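Local structure of JSC1_58120g3 ([Leptolyngbya] sp. JSC-1, 6XHG) at residues A[37-42]-A[61-66]; A[49-54]-A[66-71]; A[130-135]-A[142-147]. The protein binds a linear tetrapyrrole (bilin) in a GAF domain and probably acts as a cyanobacteriochrome-type light sensor. All coordinates share one frame; numbering follows the deposited sequence.

Contact 1: A[37-42]-A[61-66]. With BVX (3-[2-[(~{Z})-[5-[(4-ethenyl-3-methyl-5-oxidanylidene-pyrrol-2-ylidene)methyl]-3-(3-hydroxy-3-oxopropyl)-4-methyl-pyrrol-2-ylidene]methyl]-5-[(~{Z})-(3-ethyl-4-methyl-5-oxidanylidene-pyrrol-2-ylidene)methyl]-4-methyl-1~{H}-pyrrol-3-yl]propanoic acid), chain C.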
loop_
_atom_site.group_PDB
_atom_site.type_symbol
_atom_site.label_atom_id
_atom_site.label_comp_id
_atom_site.label_asym_id
_atom_site.label_seq_id
_atom_site.Cartn_x
_atom_site.Cartn_y
_atom_site.Cartn_z
ATOM N N ARG A 37 -5.940 2.325 -8.574
ATOM C CA ARG A 37 -5.106 1.136 -8.472
ATOM C C ARG A 37 -4.901 0.767 -7.012
ATOM O O ARG A 37 -4.740 1.641 -6.166
ATOM C CB ARG A 37 -3.747 1.335 -9.156
ATOM C CG ARG A 37 -3.067 0.027 -9.548
ATOM C CD ARG A 37 -1.581 0.209 -9.821
ATOM N NE ARG A 37 -1.297 1.142 -10.908
ATOM C CZ ARG A 37 -1.325 0.825 -12.199
ATOM N NH1 ARG A 37 -1.646 -0.403 -12.580
ATOM N NH2 ARG A 37 -1.044 1.743 -13.111
ATOM N N VAL A 38 -4.946 -0.531 -6.723
ATOM C CA VAL A 38 -4.491 -1.069 -5.447
ATOM C C VAL A 38 -3.556 -2.231 -5.746
ATOM O O VAL A 38 -3.847 -3.062 -6.612
ATOM C CB VAL A 38 -5.665 -1.523 -4.554
ATOM C CG1 VAL A 38 -5.149 -2.121 -3.254
ATOM C CG2 VAL A 38 -6.585 -0.355 -4.265
ATOM N N THR A 39 -2.425 -2.269 -5.049
ATOM C CA THR A 39 -1.397 -3.265 -5.295
ATOM C C THR A 39 -0.971 -3.930 -3.996
ATOM O O THR A 39 -1.006 -3.325 -2.917
ATOM C CB THR A 39 -0.166 -2.660 -5.991
ATOM O OG1 THR A 39 0.422 -1.661 -5.150
ATOM C CG2 THR A 39 -0.558 -2.041 -7.312
ATOM N N ILE A 40 -0.542 -5.182 -4.134
ATOM C CA ILE A 40 0.198 -5.913 -3.114
ATOM C C ILE A 40 1.616 -6.115 -3.624
ATOM O O ILE A 40 1.818 -6.596 -4.747
ATOM C CB ILE A 40 -0.473 -7.254 -2.775
ATOM C CG1 ILE A 40 -1.832 -7.008 -2.116
ATOM C CG2 ILE A 40 0.415 -8.069 -1.855
ATOM C CD1 ILE A 40 -2.748 -8.208 -2.146
ATOM N N TYR A 41 2.593 -5.698 -2.827
ATOM C CA TYR A 41 3.994 -5.696 -3.213
ATOM C C TYR A 41 4.772 -6.505 -2.184
ATOM O O TYR A 41 4.615 -6.292 -0.982
ATOM C CB TYR A 41 4.467 -4.240 -3.303
ATOM C CG TYR A 41 5.944 -3.956 -3.390
ATOM C CD1 TYR A 41 6.721 -3.869 -2.242
ATOM C CD2 TYR A 41 6.553 -3.712 -4.615
ATOM C CE1 TYR A 41 8.067 -3.579 -2.312
ATOM C CE2 TYR A 41 7.899 -3.419 -4.695
ATOM C CZ TYR A 41 8.651 -3.352 -3.539
ATOM O OH TYR A 41 9.993 -3.062 -3.609
ATOM N N LYS A 42 5.588 -7.447 -2.653
ATOM C CA LYS A 42 6.324 -8.358 -1.785
ATOM C C LYS A 42 7.790 -7.952 -1.737
ATOM O O LYS A 42 8.423 -7.784 -2.787
ATOM C CB LYS A 42 6.182 -9.801 -2.275
ATOM C CG LYS A 42 6.983 -10.826 -1.496
ATOM C CD LYS A 42 6.678 -12.233 -1.992
ATOM C CE LYS A 42 7.362 -13.291 -1.142
ATOM N NZ LYS A 42 7.015 -14.668 -1.594
ATOM N N ARG A 61 -1.253 1.138 -17.240
ATOM C CA ARG A 61 -0.324 0.036 -17.433
ATOM C C ARG A 61 -0.373 -0.896 -16.225
ATOM O O ARG A 61 -0.557 -0.465 -15.084
ATOM C CB ARG A 61 1.074 0.588 -17.723
ATOM C CG ARG A 61 2.039 -0.407 -18.343
ATOM C CD ARG A 61 3.483 -0.025 -18.052
ATOM N NE ARG A 61 3.748 1.352 -18.478
ATOM C CZ ARG A 61 3.917 2.382 -17.654
ATOM N NH1 ARG A 61 3.869 2.203 -16.340
ATOM N NH2 ARG A 61 4.144 3.593 -18.149
ATOM N N LYS A 62 -0.195 -2.188 -16.489
ATOM C CA LYS A 62 -0.110 -3.201 -15.443
ATOM C C LYS A 62 1.262 -3.232 -14.780
ATOM O O LYS A 62 2.293 -3.271 -15.457
ATOM C CB LYS A 62 -0.456 -4.567 -16.030
ATOM C CG LYS A 62 -1.950 -4.721 -16.296
ATOM C CD LYS A 62 -2.358 -6.152 -16.594
ATOM C CE LYS A 62 -3.735 -6.449 -16.017
ATOM N NZ LYS A 62 -4.073 -7.898 -16.046
ATOM N N LEU A 63 1.263 -3.230 -13.443
ATOM C CA LEU A 63 2.494 -3.268 -12.665
ATOM C C LEU A 63 2.911 -4.673 -12.254
ATOM O O LEU A 63 4.085 -4.876 -11.923
ATOM C CB LEU A 63 2.351 -2.420 -11.394
ATOM C CG LEU A 63 1.908 -0.965 -11.538
ATOM C CD1 LEU A 63 1.941 -0.269 -10.188
ATOM C CD2 LEU A 63 2.777 -0.227 -12.545
ATOM N N VAL A 64 1.987 -5.638 -12.235
ATOM C CA VAL A 64 2.361 -6.994 -11.858
ATOM C C VAL A 64 3.386 -7.527 -12.851
ATOM O O VAL A 64 3.275 -7.315 -14.066
ATOM C CB VAL A 64 1.118 -7.897 -11.787
ATOM C CG1 VAL A 64 1.520 -9.352 -11.624
ATOM C CG2 VAL A 64 0.230 -7.470 -10.630
ATOM N N GLY A 65 4.399 -8.220 -12.333
ATOM C CA GLY A 65 5.543 -8.628 -13.113
ATOM C C GLY A 65 6.750 -7.725 -12.963
ATOM O O GLY A 65 7.877 -8.172 -13.202
ATOM N N SER A 66 6.538 -6.471 -12.583
ATOM C CA SER A 66 7.585 -5.465 -12.505
ATOM C C SER A 66 8.085 -5.334 -11.072
ATOM O O SER A 66 7.381 -5.649 -10.109
ATOM C CB SER A 66 7.080 -4.110 -13.010
ATOM O OG SER A 66 6.832 -4.141 -14.405
HETATM C CHA BVX C . 11.239 6.577 0.470
HETATM N NA BVX C . 10.056 4.907 -1.116
HETATM C C1A BVX C . 10.112 5.654 0.004
HETATM C C2A BVX C . 8.946 5.445 0.705
HETATM C C3A BVX C . 8.185 4.558 0.003
HETATM C C4A BVX C . 8.890 4.223 -1.144
HETATM C CMA BVX C . 6.812 4.074 0.459
HETATM C CAA BVX C . 8.595 6.085 2.048
HETATM C CBA BVX C . 9.136 5.159 3.142
HETATM C CGA BVX C . 9.849 5.951 4.240
HETATM O O1A BVX C . 9.835 7.211 4.224
HETATM O O2A BVX C . 10.449 5.339 5.163
HETATM C CHB BVX C . 8.529 3.274 -2.301
HETATM N NB BVX C . 6.134 3.110 -2.439
HETATM C C1B BVX C . 7.393 2.623 -2.514
HETATM C C2B BVX C . 7.308 1.305 -2.903
HETATM C C3B BVX C . 6.008 0.986 -3.051
HETATM C C4B BVX C . 5.270 2.109 -2.755
HETATM C CMB BVX C . 8.481 0.360 -3.135
HETATM O OB BVX C . 4.087 2.201 -2.777
HETATM C CAB BVX C . 5.477 -0.389 -3.461
HETATM C CBB BVX C . 4.330 -0.511 -4.093
HETATM N NC BVX C . 13.443 5.835 -4.467
HETATM C C1C BVX C . 13.715 5.283 -5.682
HETATM C C2C BVX C . 14.793 5.944 -6.215
HETATM C C3C BVX C . 15.176 6.890 -5.340
HETATM C C4C BVX C . 14.340 6.823 -4.247
HETATM C CMC BVX C . 15.444 5.659 -7.568
HETATM O OC BVX C . 13.134 4.391 -6.201
HETATM C CAC BVX C . 16.342 7.862 -5.539
HETATM C CBC BVX C . 17.564 7.542 -4.681
HETATM C CHD BVX C . 14.438 7.624 -3.199
HETATM N ND BVX C . 12.567 6.761 -1.555
HETATM C C1D BVX C . 13.637 7.547 -1.890
HETATM C C2D BVX C . 13.932 8.348 -0.816
HETATM C C3D BVX C . 13.066 8.062 0.175
HETATM C C4D BVX C . 12.215 7.077 -0.274
HETATM C CMD BVX C . 15.060 9.377 -0.761
HETATM C CAD BVX C . 13.043 8.726 1.553
HETATM C CBD BVX C . 11.811 9.621 1.717
HETATM C CGD BVX C . 11.746 10.645 0.588
HETATM O O1D BVX C . 12.732 11.383 0.342
HETATM O O2D BVX C . 10.697 10.757 -0.091
#
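The guanidinium of R37 reaches out from strand 37-42 to clasp a single backbone oxygen, R61 O, with both of its terminal nitrogens. NH1 makes the stronger bond, 2.7 Å from R61 O though bent to 139° at the hydrogen; NH2 adds a weak one at 3.0 Å to the same R61 O. The acceptor sits near the guanidinium edge, 21° out of its plane. Two nearly extended torsions carry the R37 chain outward before chi3 (-60°) bends it back. L63 covers one face of the guanidinium, its CG 3.6 Å from the plane and offset toward the rim, while L63 CD1 meets R37 CD at 3.6 Å. E54 forms a salt bridge with R37 NH1 and also accepts hydrogen bonds from L63 N and V64 N, so the arginine and the loop share one carboxylate. Past L63 the loop reverses in a type II beta turn, closed by S66 N bonding to L63 O at 3.0 Å. Farther along the strand, the Y41 ring presents a face to the vinyl carbon CAB of the bilin. A central strand of the GAF-domain sheet thus holds a connecting loop at one end and lines the chromophore pocket at the other.

Contact 2: A[49-54]-A[66-71]. With BVX (3-[2-[(~{Z})-[5-[(4-ethenyl-3-methyl-5-oxidanylidene-pyrrol-2-ylidene)methyl]-3-(3-hydroxy-3-oxopropyl)-4-methyl-pyrrol-2-ylidene]methyl]-5-[(~{Z})-(3-ethyl-4-methyl-5-oxidanylidene-pyrrol-2-ylidene)methyl]-4-methyl-1~{H}-pyrrol-3-yl]propanoic acid), chain C.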
loop_
_atom_site.group_PDB
_atom_site.type_symbol
_atom_site.label_atom_id
_atom_site.label_comp_id
_atom_site.label_asym_id
_atom_site.label_seq_id
_atom_site.Cartn_x
_atom_site.Cartn_y
_atom_site.Cartn_z
ATOM N N GLY A 49 11.733 -5.318 -4.086
ATOM C CA GLY A 49 10.486 -6.062 -4.099
ATOM C C GLY A 49 9.807 -6.020 -5.447
ATOM O O GLY A 49 10.240 -5.327 -6.373
ATOM N N ASP A 50 8.722 -6.785 -5.533
ATOM C CA ASP A 50 8.016 -7.020 -6.783
ATOM C C ASP A 50 6.513 -6.937 -6.553
ATOM O O ASP A 50 6.008 -7.335 -5.500
ATOM C CB ASP A 50 8.380 -8.388 -7.377
ATOM C CG ASP A 50 9.878 -8.572 -7.534
ATOM O OD1 ASP A 50 10.426 -8.155 -8.578
ATOM O OD2 ASP A 50 10.507 -9.133 -6.610
ATOM N N PHE A 51 5.804 -6.421 -7.552
ATOM C CA PHE A 51 4.346 -6.379 -7.520
ATOM C C PHE A 51 3.776 -7.772 -7.763
ATOM O O PHE A 51 4.050 -8.391 -8.796
ATOM C CB PHE A 51 3.808 -5.393 -8.553
ATOM C CG PHE A 51 4.144 -3.965 -8.250
ATOM C CD1 PHE A 51 3.340 -3.222 -7.403
ATOM C CD2 PHE A 51 5.257 -3.364 -8.809
ATOM C CE1 PHE A 51 3.642 -1.911 -7.114
ATOM C CE2 PHE A 51 5.566 -2.049 -8.523
ATOM C CZ PHE A 51 4.759 -1.321 -7.675
ATOM N N ILE A 52 2.980 -8.263 -6.818
ATOM C CA ILE A 52 2.412 -9.601 -6.891
ATOM C C ILE A 52 0.998 -9.578 -7.456
ATOM O O ILE A 52 0.651 -10.407 -8.295
ATOM C CB ILE A 52 2.446 -10.258 -5.494
ATOM C CG1 ILE A 52 3.866 -10.234 -4.933
ATOM C CG2 ILE A 52 1.931 -11.685 -5.564
ATOM C CD1 ILE A 52 4.882 -10.930 -5.813
ATOM N N THR A 53 0.169 -8.642 -7.003
ATOM C CA THR A 53 -1.230 -8.589 -7.394
ATOM C C THR A 53 -1.636 -7.128 -7.528
ATOM O O THR A 53 -1.132 -6.262 -6.809
ATOM C CB THR A 53 -2.130 -9.312 -6.372
ATOM O OG1 THR A 53 -1.600 -10.617 -6.119
ATOM C CG2 THR A 53 -3.542 -9.470 -6.910
ATOM N N GLU A 54 -2.559 -6.859 -8.448
ATOM C CA GLU A 54 -3.045 -5.502 -8.637
ATOM C C GLU A 54 -4.483 -5.548 -9.124
ATOM O O GLU A 54 -4.891 -6.475 -9.832
ATOM C CB GLU A 54 -2.206 -4.704 -9.650
ATOM C CG GLU A 54 -2.450 -5.101 -11.110
ATOM C CD GLU A 54 -1.393 -4.570 -12.063
ATOM O OE1 GLU A 54 -1.148 -3.346 -12.061
ATOM O OE2 GLU A 54 -0.814 -5.377 -12.822
ATOM N N SER A 66 6.538 -6.471 -12.583
ATOM C CA SER A 66 7.585 -5.465 -12.505
ATOM C C SER A 66 8.085 -5.334 -11.072
ATOM O O SER A 66 7.381 -5.649 -10.109
ATOM C CB SER A 66 7.080 -4.110 -13.010
ATOM O OG SER A 66 6.832 -4.141 -14.405
ATOM N N GLY A 67 9.314 -4.847 -10.942
ATOM C CA GLY A 67 9.876 -4.585 -9.635
ATOM C C GLY A 67 10.067 -3.105 -9.378
ATOM O O GLY A 67 10.107 -2.301 -10.314
ATOM N N TRP A 68 10.181 -2.733 -8.107
ATOM C CA TRP A 68 10.616 -1.399 -7.711
ATOM C C TRP A 68 11.766 -1.608 -6.739
ATOM O O TRP A 68 11.560 -2.126 -5.635
ATOM C CB TRP A 68 9.457 -0.615 -7.083
ATOM C CG TRP A 68 9.743 0.814 -6.681
ATOM C CD1 TRP A 68 10.960 1.428 -6.612
ATOM C CD2 TRP A 68 8.772 1.808 -6.314
ATOM N NE1 TRP A 68 10.810 2.735 -6.213
ATOM C CE2 TRP A 68 9.477 2.994 -6.026
ATOM C CE3 TRP A 68 7.377 1.809 -6.198
ATOM C CZ2 TRP A 68 8.836 4.168 -5.628
ATOM C CZ3 TRP A 68 6.741 2.978 -5.802
ATOM C CH2 TRP A 68 7.471 4.139 -5.523
ATOM N N GLU A 69 12.972 -1.211 -7.149
ATOM C CA GLU A 69 14.166 -1.355 -6.318
ATOM C C GLU A 69 14.485 -0.007 -5.683
ATOM O O GLU A 69 15.290 0.780 -6.185
ATOM C CB GLU A 69 15.340 -1.875 -7.144
ATOM C CG GLU A 69 15.080 -3.183 -7.871
ATOM C CD GLU A 69 16.289 -3.643 -8.668
ATOM O OE1 GLU A 69 17.145 -2.792 -8.999
ATOM O OE2 GLU A 69 16.389 -4.852 -8.962
ATOM N N ASP A 70 13.835 0.259 -4.558
ATOM C CA ASP A 70 13.981 1.552 -3.907
ATOM C C ASP A 70 15.250 1.557 -3.064
ATOM O O ASP A 70 15.352 0.773 -2.111
ATOM C CB ASP A 70 12.761 1.858 -3.052
ATOM C CG ASP A 70 12.777 3.264 -2.498
ATOM O OD1 ASP A 70 13.634 3.567 -1.640
ATOM O OD2 ASP A 70 11.945 4.078 -2.950
ATOM N N PRO A 71 16.237 2.401 -3.380
ATOM C CA PRO A 71 17.504 2.363 -2.633
ATOM C C PRO A 71 17.351 2.766 -1.179
ATOM O O PRO A 71 18.094 2.263 -0.324
ATOM C CB PRO A 71 18.399 3.352 -3.398
ATOM C CG PRO A 71 17.727 3.553 -4.726
ATOM C CD PRO A 71 16.268 3.370 -4.487
HETATM C CHA BVX C . 11.239 6.577 0.470
HETATM N NA BVX C . 10.056 4.907 -1.116
HETATM C C1A BVX C . 10.112 5.654 0.004
HETATM C C2A BVX C . 8.946 5.445 0.705
HETATM C C3A BVX C . 8.185 4.558 0.003
HETATM C C4A BVX C . 8.890 4.223 -1.144
HETATM C CMA BVX C . 6.812 4.074 0.459
HETATM C CAA BVX C . 8.595 6.085 2.048
HETATM C CBA BVX C . 9.136 5.159 3.142
HETATM C CGA BVX C . 9.849 5.951 4.240
HETATM O O1A BVX C . 9.835 7.211 4.224
HETATM O O2A BVX C . 10.449 5.339 5.163
HETATM C CHB BVX C . 8.529 3.274 -2.301
HETATM N NB BVX C . 6.134 3.110 -2.439
HETATM C C1B BVX C . 7.393 2.623 -2.514
HETATM C C2B BVX C . 7.308 1.305 -2.903
HETATM C C3B BVX C . 6.008 0.986 -3.051
HETATM C C4B BVX C . 5.270 2.109 -2.755
HETATM C CMB BVX C . 8.481 0.360 -3.135
HETATM O OB BVX C . 4.087 2.201 -2.777
HETATM C CAB BVX C . 5.477 -0.389 -3.461
HETATM C CBB BVX C . 4.330 -0.511 -4.093
HETATM N NC BVX C . 13.443 5.835 -4.467
HETATM C C1C BVX C . 13.715 5.283 -5.682
HETATM C C2C BVX C . 14.793 5.944 -6.215
HETATM C C3C BVX C . 15.176 6.890 -5.340
HETATM C C4C BVX C . 14.340 6.823 -4.247
HETATM C CMC BVX C . 15.444 5.659 -7.568
HETATM O OC BVX C . 13.134 4.391 -6.201
HETATM C CAC BVX C . 16.342 7.862 -5.539
HETATM C CBC BVX C . 17.564 7.542 -4.681
HETATM C CHD BVX C . 14.438 7.624 -3.199
HETATM N ND BVX C . 12.567 6.761 -1.555
HETATM C C1D BVX C . 13.637 7.547 -1.890
HETATM C C2D BVX C . 13.932 8.348 -0.816
HETATM C C3D BVX C . 13.066 8.062 0.175
HETATM C C4D BVX C . 12.215 7.077 -0.274
HETATM C CMD BVX C . 15.060 9.377 -0.761
HETATM C CAD BVX C . 13.043 8.726 1.553
HETATM C CBD BVX C . 11.811 9.621 1.717
HETATM C CGD BVX C . 11.746 10.645 0.588
HETATM O O1D BVX C . 12.732 11.383 0.342
HETATM O O2D BVX C . 10.697 10.757 -0.091
#
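Two backbone hydrogen bonds join G49-F51 to S66-W68 in antiparallel fashion. F51 N donates to S66 O and W68 N to G49 O, each at 3.1 Å. Between them D50 and G67 form a non-hydrogen-bonded pair with CA atoms 4.2 Å apart. G67 CA comes close to the D50 carboxylate, whose OD1 is engaged in a salt bridge with R44. Apolar contact is light: F51 CZ approaches the rim of the W68 indole, 4.3 Å from CE3, and both rings also meet F124. With CG swung away from the backbone N (chi1 -177°), W68 lays one indole face over a pyrrole ring of the bilin, CE3 lying 3.3 Å from bilin C2B. Polar contacts to the chromophore follow along the chain. W68 NE1 donates to the lactam oxygen OC at 2.9 Å, nearly straight; D70 OD2 accepts from bilin ND and, weakly, from NC. D70 OD1 meanwhile caps the N terminus of helix 71-75 by accepting from L73 N. An aspartate facing the pyrrole nitrogens beside a tryptophan lying over the bilin is consistent with the bilin pocket of a cyanobacteriochrome GAF domain.

Contact 3: A[130-135]-A[142-147]. With BVX (3-[2-[(~{Z})-[5-[(4-ethenyl-3-methyl-5-oxidanylidene-pyrrol-2-ylidene)methyl]-3-(3-hydroxy-3-oxopropyl)-4-methyl-pyrrol-2-ylidene]methyl]-5-[(~{Z})-(3-ethyl-4-methyl-5-oxidanylidene-pyrrol-2-ylidene)methyl]-4-methyl-1~{H}-pyrrol-3-yl]propanoic acid), chain C.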
loop_
_atom_site.group_PDB
_atom_site.type_symbol
_atom_site.label_atom_id
_atom_site.label_comp_id
_atom_site.label_asym_id
_atom_site.label_seq_id
_atom_site.Cartn_x
_atom_site.Cartn_y
_atom_site.Cartn_z
ATOM N N ALA A 130 -1.295 5.946 -0.867
ATOM C CA ALA A 130 -1.372 5.561 0.535
ATOM C C ALA A 130 -0.822 4.149 0.661
ATOM O O ALA A 130 -1.372 3.212 0.069
ATOM C CB ALA A 130 -2.808 5.642 1.058
ATOM N N VAL A 131 0.248 3.993 1.437
ATOM C CA VAL A 131 1.056 2.778 1.450
ATOM C C VAL A 131 1.207 2.322 2.892
ATOM O O VAL A 131 1.602 3.115 3.756
ATOM C CB VAL A 131 2.441 2.993 0.808
ATOM C CG1 VAL A 131 3.157 1.662 0.630
ATOM C CG2 VAL A 131 2.310 3.710 -0.526
ATOM N N VAL A 132 0.905 1.049 3.155
ATOM C CA VAL A 132 0.972 0.505 4.505
ATOM C C VAL A 132 1.679 -0.842 4.469
ATOM O O VAL A 132 1.729 -1.525 3.442
ATOM C CB VAL A 132 -0.421 0.355 5.158
ATOM C CG1 VAL A 132 -1.155 1.682 5.181
ATOM C CG2 VAL A 132 -1.235 -0.702 4.427
ATOM N N ALA A 133 2.230 -1.214 5.624
ATOM C CA ALA A 133 3.023 -2.427 5.753
ATOM C C ALA A 133 2.140 -3.665 5.824
ATOM O O ALA A 133 1.075 -3.656 6.446
ATOM C CB ALA A 133 3.912 -2.348 6.996
ATOM N N ILE A 134 2.596 -4.736 5.188
ATOM C CA ILE A 134 2.039 -6.069 5.386
ATOM C C ILE A 134 3.021 -6.849 6.247
ATOM O O ILE A 134 4.183 -7.038 5.863
ATOM C CB ILE A 134 1.776 -6.782 4.051
ATOM C CG1 ILE A 134 0.734 -6.025 3.226
ATOM C CG2 ILE A 134 1.310 -8.210 4.292
ATOM C CD1 ILE A 134 0.637 -6.502 1.799
ATOM N N PHE A 135 2.584 -7.235 7.441
ATOM C CA PHE A 135 3.403 -8.018 8.355
ATOM C C PHE A 135 2.958 -9.475 8.375
ATOM O O PHE A 135 1.762 -9.764 8.489
ATOM C CB PHE A 135 3.344 -7.426 9.763
ATOM C CG PHE A 135 4.346 -6.340 9.999
ATOM C CD1 PHE A 135 4.006 -5.010 9.815
ATOM C CD2 PHE A 135 5.636 -6.648 10.395
ATOM C CE1 PHE A 135 4.933 -4.009 10.029
ATOM C CE2 PHE A 135 6.566 -5.652 10.610
ATOM C CZ PHE A 135 6.215 -4.331 10.427
ATOM N N GLY A 142 5.780 -7.138 3.092
ATOM C CA GLY A 142 5.497 -6.369 1.900
ATOM C C GLY A 142 4.721 -5.113 2.221
ATOM O O GLY A 142 4.692 -4.649 3.363
ATOM N N LEU A 143 4.093 -4.569 1.188
ATOM C CA LEU A 143 3.357 -3.319 1.261
ATOM C C LEU A 143 2.010 -3.466 0.572
ATOM O O LEU A 143 1.896 -4.131 -0.464
ATOM C CB LEU A 143 4.146 -2.180 0.603
ATOM C CG LEU A 143 5.575 -1.916 1.085
ATOM C CD1 LEU A 143 6.290 -0.930 0.158
ATOM C CD2 LEU A 143 5.583 -1.419 2.523
ATOM N N LEU A 144 0.990 -2.845 1.153
ATOM C CA LEU A 144 -0.303 -2.678 0.505
ATOM C C LEU A 144 -0.422 -1.217 0.108
ATOM O O LEU A 144 -0.364 -0.333 0.970
ATOM C CB LEU A 144 -1.444 -3.087 1.435
ATOM C CG LEU A 144 -2.852 -2.746 0.947
ATOM C CD1 LEU A 144 -3.207 -3.563 -0.286
ATOM C CD2 LEU A 144 -3.870 -2.971 2.055
ATOM N N SER A 145 -0.596 -0.959 -1.186
ATOM C CA SER A 145 -0.587 0.403 -1.700
ATOM C C SER A 145 -1.906 0.736 -2.375
ATOM O O SER A 145 -2.415 -0.047 -3.183
ATOM C CB SER A 145 0.571 0.605 -2.682
ATOM O OG SER A 145 1.813 0.322 -2.061
ATOM N N ALA A 146 -2.459 1.891 -2.024
ATOM C CA ALA A 146 -3.575 2.499 -2.735
ATOM C C ALA A 146 -3.071 3.691 -3.541
ATOM O O ALA A 146 -2.443 4.597 -2.982
ATOM C CB ALA A 146 -4.666 2.932 -1.758
ATOM N N PHE A 147 -3.339 3.689 -4.847
ATOM C CA PHE A 147 -2.815 4.674 -5.779
ATOM C C PHE A 147 -3.983 5.340 -6.492
ATOM O O PHE A 147 -4.938 4.666 -6.912
ATOM C CB PHE A 147 -1.898 4.052 -6.853
ATOM C CG PHE A 147 -0.608 3.481 -6.331
ATOM C CD1 PHE A 147 0.189 4.200 -5.457
ATOM C CD2 PHE A 147 -0.173 2.235 -6.751
ATOM C CE1 PHE A 147 1.386 3.677 -5.000
ATOM C CE2 PHE A 147 1.020 1.707 -6.294
ATOM C CZ PHE A 147 1.801 2.431 -5.419
HETATM C CHA BVX C . 11.239 6.577 0.470
HETATM N NA BVX C . 10.056 4.907 -1.116
HETATM C C1A BVX C . 10.112 5.654 0.004
HETATM C C2A BVX C . 8.946 5.445 0.705
HETATM C C3A BVX C . 8.185 4.558 0.003
HETATM C C4A BVX C . 8.890 4.223 -1.144
HETATM C CMA BVX C . 6.812 4.074 0.459
HETATM C CAA BVX C . 8.595 6.085 2.048
HETATM C CBA BVX C . 9.136 5.159 3.142
HETATM C CGA BVX C . 9.849 5.951 4.240
HETATM O O1A BVX C . 9.835 7.211 4.224
HETATM O O2A BVX C . 10.449 5.339 5.163
HETATM C CHB BVX C . 8.529 3.274 -2.301
HETATM N NB BVX C . 6.134 3.110 -2.439
HETATM C C1B BVX C . 7.393 2.623 -2.514
HETATM C C2B BVX C . 7.308 1.305 -2.903
HETATM C C3B BVX C . 6.008 0.986 -3.051
HETATM C C4B BVX C . 5.270 2.109 -2.755
HETATM C CMB BVX C . 8.481 0.360 -3.135
HETATM O OB BVX C . 4.087 2.201 -2.777
HETATM C CAB BVX C . 5.477 -0.389 -3.461
HETATM C CBB BVX C . 4.330 -0.511 -4.093
HETATM N NC BVX C . 13.443 5.835 -4.467
HETATM C C1C BVX C . 13.715 5.283 -5.682
HETATM C C2C BVX C . 14.793 5.944 -6.215
HETATM C C3C BVX C . 15.176 6.890 -5.340
HETATM C C4C BVX C . 14.340 6.823 -4.247
HETATM C CMC BVX C . 15.444 5.659 -7.568
HETATM O OC BVX C . 13.134 4.391 -6.201
HETATM C CAC BVX C . 16.342 7.862 -5.539
HETATM C CBC BVX C . 17.564 7.542 -4.681
HETATM C CHD BVX C . 14.438 7.624 -3.199
HETATM N ND BVX C . 12.567 6.761 -1.555
HETATM C C1D BVX C . 13.637 7.547 -1.890
HETATM C C2D BVX C . 13.932 8.348 -0.816
HETATM C C3D BVX C . 13.066 8.062 0.175
HETATM C C4D BVX C . 12.215 7.077 -0.274
HETATM C CMD BVX C . 15.060 9.377 -0.761
HETATM C CAD BVX C . 13.043 8.726 1.553
HETATM C CBD BVX C . 11.811 9.621 1.717
HETATM C CGD BVX C . 11.746 10.645 0.588
HETATM O O1D BVX C . 12.732 11.383 0.342
HETATM O O2D BVX C . 10.697 10.757 -0.091
#
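V131 and S145 face each other as a non-hydrogen-bonded pair, and the valine's CG1 fits snugly against the serine hydroxyl, 3.3 Å from OG. The other branch, CG2, lies anti to the carbonyl carbon and touches bilin oxygen OB at 3.2 Å. L143 continues this surface: its CB rests on V131 CG1 at 4.0 Å, and its CD1 projects forward to the vinyl-bearing ring of the bilin. Beyond S145, F147 turns a ring edge to OB. The reverse face is built differently. V132 and L144 run alongside one another, V132 CG2 3.8 Å from L144 CB. I134 CD1 lies over the L143-L144 backbone, 3.5 Å from L143 O, and reaches L144 CB at 4.0 Å. A130 and A146 leave a low patch at the other end, where L163 and W155 pack in; helix 157-178 also covers V132 and I134. Six backbone bonds, two for each of A130-A146, V132-L144 and I134-G142, hold the strands at an angle of 144°. Chemically the two faces divide: one is hydrocarbon against a helix, while on the other S145 OG donates to bilin OB at 3.0 Å, a polar grip within a largely apolar wall.

In the fold
From the N terminus, strand 37-43 comes first and strand 49-56 follows beside it; the chain then loops out through 61-66. Contact 1 closes that excursion onto the first strand, and contact 2 brings strand 67-68 onto the second. Their segments alternate along the chain, so the two contacts cross, sharing S66 and joined by Y41 OH to W68 O. Contact 3 opens later, as the hairpin of strands 128-136 and 139-148. It joins contact 1 through strand pairing, R37 O with F147 N and Y41 O with L143 N, placing 37-43 between 49-56 and 139-148. All three reach one antiparallel sheet and touch the bilin.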